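Local structure of tryptophan synthase alpha chain (Chlamydia trachomatis, 6V82) at residues V7-A20 with L35-P48. The protein probably cleaves indoleglycerol phosphate to indole and glyceraldehyde 3-phosphate, the alpha-subunit step in the last stage of tryptophan biosynthesis. Residues are numbered along the deposited sequence; the frame is centred on the assembly and turned at random.
Sequences VFKQTKLCIGYLTA and LIQGGVDILELGFP
Ile-42 meets Val-7, Phe-8 and Leu-13 through a single methyl: Ile-42 CD1 lies 3.9 Å from Leu-13 CD1, with Phe-8 CE1 and Val-7 CG1 also against it. CG1 anti to the carbonyl carbon (chi1 -64°) and an extended chi2 carry that methyl toward the start of strand 13-19, while the branch at CB lies alongside Ile-15, pointing the same way. Next to it, Asp-41 clasps the backbone of Cys-14. Asp-41 OD1 accepts from Cys-14 N at 2.9 Å through its anti lone pair, and Asp-41 N donates back to Cys-14 O, in the carbonyl plane. Ile-42 N gives Cys-14 O a second, longer bond of 3.3 Å. Parallel pairing runs on: Gly-16 N to Ile-42 O, Glu-44 N to Gly-16 O at 2.8 Å and nearly straight (175°), Leu-18 N to Glu-44 O, Gly-46 N to Leu-18 O. Glu-44, a predicted proton acceptor, sets CB against Ile-15 CG2 (3.9 Å) and CG near Tyr-17 CD1 (4.1 Å), its carboxylate plane 87° from the tyrosine ring. Tyr-173 hydrogen-bonds one carboxylate oxygen; Arg-205 forms a salt bridge with the other. Across the sheet, Leu-18 CG meets Leu-35 CD1 tip to tip at 3.8 Å, packing helix 25-37 against strand 13-19. This is the first beta-alpha-beta unit of a TIM barrel, with Glu-44 reaching into the probable active site.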
# COMPACT_ATOMS: atom_id res chain seq x y z
N VAL A 7 58.25 -11.82 25.43
CA VAL A 7 57.59 -13.12 25.38
C VAL A 7 57.81 -13.80 24.04
O VAL A 7 57.81 -15.04 23.96
CB VAL A 7 56.09 -12.98 25.71
CG1 VAL A 7 55.31 -12.39 24.56
CG2 VAL A 7 55.51 -14.33 26.09
N PHE A 8 58.02 -13.04 22.97
CA PHE A 8 58.25 -13.64 21.66
C PHE A 8 59.69 -14.08 21.45
O PHE A 8 60.01 -14.61 20.38
CB PHE A 8 57.82 -12.67 20.55
CG PHE A 8 56.36 -12.75 20.21
CD1 PHE A 8 55.47 -11.77 20.61
CD2 PHE A 8 55.87 -13.83 19.49
CE1 PHE A 8 54.13 -11.85 20.30
CE2 PHE A 8 54.53 -13.93 19.19
CZ PHE A 8 53.65 -12.94 19.59
N LYS A 9 60.56 -13.88 22.44
CA LYS A 9 61.86 -14.55 22.41
C LYS A 9 61.70 -16.06 22.51
O LYS A 9 62.44 -16.82 21.88
CB LYS A 9 62.76 -14.01 23.53
CG LYS A 9 63.14 -12.53 23.38
CD LYS A 9 63.92 -12.00 24.58
CE LYS A 9 64.80 -10.80 24.21
NZ LYS A 9 65.84 -10.52 25.26
N GLN A 10 60.72 -16.52 23.30
CA GLN A 10 60.23 -17.87 23.14
C GLN A 10 59.44 -17.95 21.85
O GLN A 10 58.87 -16.96 21.38
CB GLN A 10 59.31 -18.29 24.28
CG GLN A 10 59.65 -17.71 25.63
CD GLN A 10 58.45 -17.72 26.54
OE1 GLN A 10 58.23 -16.77 27.29
NE2 GLN A 10 57.66 -18.79 26.48
N THR A 11 59.39 -19.13 21.28
CA THR A 11 58.75 -19.28 19.99
C THR A 11 57.42 -20.00 20.13
O THR A 11 57.17 -20.72 21.10
CB THR A 11 59.68 -20.02 19.02
OG1 THR A 11 60.17 -21.21 19.65
CG2 THR A 11 60.87 -19.13 18.67
N LYS A 12 56.54 -19.76 19.15
CA LYS A 12 55.27 -20.46 19.01
C LYS A 12 54.41 -20.31 20.27
O LYS A 12 54.26 -21.22 21.09
CB LYS A 12 55.51 -21.94 18.67
CG LYS A 12 56.60 -22.17 17.62
CD LYS A 12 56.67 -23.64 17.17
CE LYS A 12 56.50 -24.61 18.34
NZ LYS A 12 57.56 -24.49 19.39
N LEU A 13 53.83 -19.12 20.39
CA LEU A 13 53.02 -18.72 21.53
C LEU A 13 51.54 -18.98 21.26
O LEU A 13 51.08 -19.00 20.12
CB LEU A 13 53.25 -17.24 21.83
CG LEU A 13 54.70 -16.80 22.00
CD1 LEU A 13 54.75 -15.35 22.43
CD2 LEU A 13 55.43 -17.70 23.02
N CYS A 14 50.79 -19.16 22.34
CA CYS A 14 49.34 -19.31 22.25
C CYS A 14 48.68 -18.08 22.84
O CYS A 14 48.90 -17.75 24.01
CB CYS A 14 48.86 -20.56 22.98
SG CYS A 14 47.05 -20.50 23.24
N ILE A 15 47.86 -17.40 22.03
CA ILE A 15 47.05 -16.28 22.49
C ILE A 15 45.64 -16.78 22.79
O ILE A 15 45.04 -17.50 21.98
CB ILE A 15 47.00 -15.15 21.45
CG1 ILE A 15 48.42 -14.73 21.03
CG2 ILE A 15 46.20 -13.97 21.97
CD1 ILE A 15 48.46 -13.79 19.83
N GLY A 16 45.13 -16.43 23.97
CA GLY A 16 43.79 -16.83 24.36
C GLY A 16 42.87 -15.64 24.56
O GLY A 16 43.23 -14.68 25.26
N TYR A 17 41.70 -15.68 23.93
CA TYR A 17 40.73 -14.60 24.03
C TYR A 17 39.74 -14.85 25.16
O TYR A 17 39.24 -15.97 25.32
CB TYR A 17 39.94 -14.43 22.73
CG TYR A 17 38.88 -13.37 22.86
CD1 TYR A 17 39.19 -12.03 22.73
CD2 TYR A 17 37.56 -13.71 23.16
CE1 TYR A 17 38.22 -11.06 22.87
CE2 TYR A 17 36.59 -12.75 23.30
CZ TYR A 17 36.92 -11.42 23.16
OH TYR A 17 35.95 -10.45 23.31
N LEU A 18 39.43 -13.79 25.91
CA LEU A 18 38.31 -13.76 26.84
C LEU A 18 37.62 -12.41 26.75
O LEU A 18 38.26 -11.37 26.57
CB LEU A 18 38.75 -13.97 28.30
CG LEU A 18 39.20 -15.34 28.75
CD1 LEU A 18 39.64 -15.25 30.21
CD2 LEU A 18 38.08 -16.34 28.57
N THR A 19 36.30 -12.42 26.92
CA THR A 19 35.53 -11.18 27.02
C THR A 19 35.55 -10.68 28.46
O THR A 19 34.99 -11.33 29.35
CB THR A 19 34.10 -11.38 26.55
OG1 THR A 19 34.09 -11.82 25.18
CG2 THR A 19 33.33 -10.08 26.68
N ALA A 20 36.19 -9.54 28.68
CA ALA A 20 36.15 -8.91 30.00
C ALA A 20 34.71 -8.71 30.46
O ALA A 20 33.89 -8.14 29.74
CB ALA A 20 36.88 -7.56 29.96
N LEU A 35 43.34 -19.92 32.28
CA LEU A 35 44.00 -20.01 30.98
C LEU A 35 45.51 -19.94 31.14
O LEU A 35 46.26 -20.63 30.44
CB LEU A 35 43.51 -18.90 30.04
CG LEU A 35 42.07 -19.00 29.55
CD1 LEU A 35 41.83 -18.00 28.46
CD2 LEU A 35 41.79 -20.42 29.08
N ILE A 36 45.98 -19.09 32.05
CA ILE A 36 47.41 -18.97 32.31
C ILE A 36 47.95 -20.29 32.84
O ILE A 36 48.95 -20.81 32.34
CB ILE A 36 47.68 -17.80 33.27
CG1 ILE A 36 47.37 -16.49 32.56
CG2 ILE A 36 49.11 -17.84 33.76
CD1 ILE A 36 47.40 -15.30 33.48
N GLN A 37 47.26 -20.88 33.82
CA GLN A 37 47.68 -22.18 34.33
C GLN A 37 47.60 -23.26 33.26
O GLN A 37 48.33 -24.25 33.33
CB GLN A 37 46.83 -22.59 35.53
CG GLN A 37 46.91 -21.62 36.67
CD GLN A 37 45.94 -21.97 37.76
OE1 GLN A 37 44.74 -22.14 37.52
NE2 GLN A 37 46.45 -22.08 38.99
N GLY A 38 46.72 -23.08 32.28
CA GLY A 38 46.60 -24.01 31.18
C GLY A 38 47.62 -23.85 30.09
O GLY A 38 47.61 -24.63 29.13
N GLY A 39 48.51 -22.86 30.20
CA GLY A 39 49.62 -22.69 29.28
C GLY A 39 49.51 -21.53 28.32
O GLY A 39 50.42 -21.35 27.51
N VAL A 40 48.43 -20.74 28.37
CA VAL A 40 48.27 -19.62 27.45
C VAL A 40 49.36 -18.59 27.72
O VAL A 40 49.62 -18.24 28.88
CB VAL A 40 46.86 -19.02 27.58
CG1 VAL A 40 46.74 -17.72 26.79
CG2 VAL A 40 45.79 -20.04 27.12
N ASP A 41 50.00 -18.10 26.66
CA ASP A 41 51.15 -17.21 26.82
C ASP A 41 50.79 -15.74 26.79
O ASP A 41 51.51 -14.90 27.35
CB ASP A 41 52.20 -17.48 25.74
CG ASP A 41 52.66 -18.93 25.70
OD1 ASP A 41 52.35 -19.63 24.71
OD2 ASP A 41 53.33 -19.37 26.67
N ILE A 42 49.69 -15.40 26.13
CA ILE A 42 49.26 -14.02 25.98
C ILE A 42 47.75 -14.00 26.11
O ILE A 42 47.06 -14.75 25.42
CB ILE A 42 49.68 -13.45 24.61
CG1 ILE A 42 51.20 -13.39 24.49
CG2 ILE A 42 49.03 -12.09 24.39
CD1 ILE A 42 51.69 -13.01 23.11
N LEU A 43 47.24 -13.17 27.01
CA LEU A 43 45.80 -12.99 27.13
C LEU A 43 45.34 -11.87 26.22
O LEU A 43 45.92 -10.78 26.22
CB LEU A 43 45.41 -12.69 28.57
CG LEU A 43 45.43 -13.93 29.44
CD1 LEU A 43 44.96 -13.62 30.84
CD2 LEU A 43 44.58 -15.03 28.80
N GLU A 44 44.30 -12.14 25.42
CA GLU A 44 43.64 -11.10 24.64
C GLU A 44 42.31 -10.84 25.31
O GLU A 44 41.40 -11.68 25.25
CB GLU A 44 43.46 -11.48 23.18
CG GLU A 44 42.88 -10.33 22.35
CD GLU A 44 43.29 -10.39 20.88
OE1 GLU A 44 42.40 -10.58 20.02
OE2 GLU A 44 44.51 -10.26 20.60
N LEU A 45 42.21 -9.69 25.96
CA LEU A 45 41.07 -9.35 26.80
C LEU A 45 40.13 -8.43 26.01
O LEU A 45 40.52 -7.31 25.62
CB LEU A 45 41.57 -8.70 28.09
CG LEU A 45 40.58 -8.56 29.23
CD1 LEU A 45 40.06 -9.93 29.67
CD2 LEU A 45 41.26 -7.84 30.38
N GLY A 46 38.91 -8.90 25.76
CA GLY A 46 37.98 -8.12 24.97
C GLY A 46 37.23 -7.09 25.78
O GLY A 46 36.59 -7.42 26.78
N PHE A 47 37.35 -5.82 25.38
CA PHE A 47 36.46 -4.76 25.84
C PHE A 47 35.14 -4.96 25.10
O PHE A 47 35.08 -4.77 23.87
CB PHE A 47 37.08 -3.38 25.56
CG PHE A 47 36.48 -2.24 26.38
CD1 PHE A 47 37.28 -1.15 26.75
CD2 PHE A 47 35.15 -2.24 26.76
CE1 PHE A 47 36.75 -0.08 27.49
CE2 PHE A 47 34.61 -1.17 27.51
CZ PHE A 47 35.42 -0.09 27.87
N PRO A 48 34.08 -5.41 25.76
CA PRO A 48 32.84 -5.70 25.05
C PRO A 48 32.20 -4.43 24.52
O PRO A 48 32.15 -3.40 25.20
CB PRO A 48 31.96 -6.37 26.11
CG PRO A 48 32.51 -5.87 27.39
CD PRO A 48 33.98 -5.74 27.19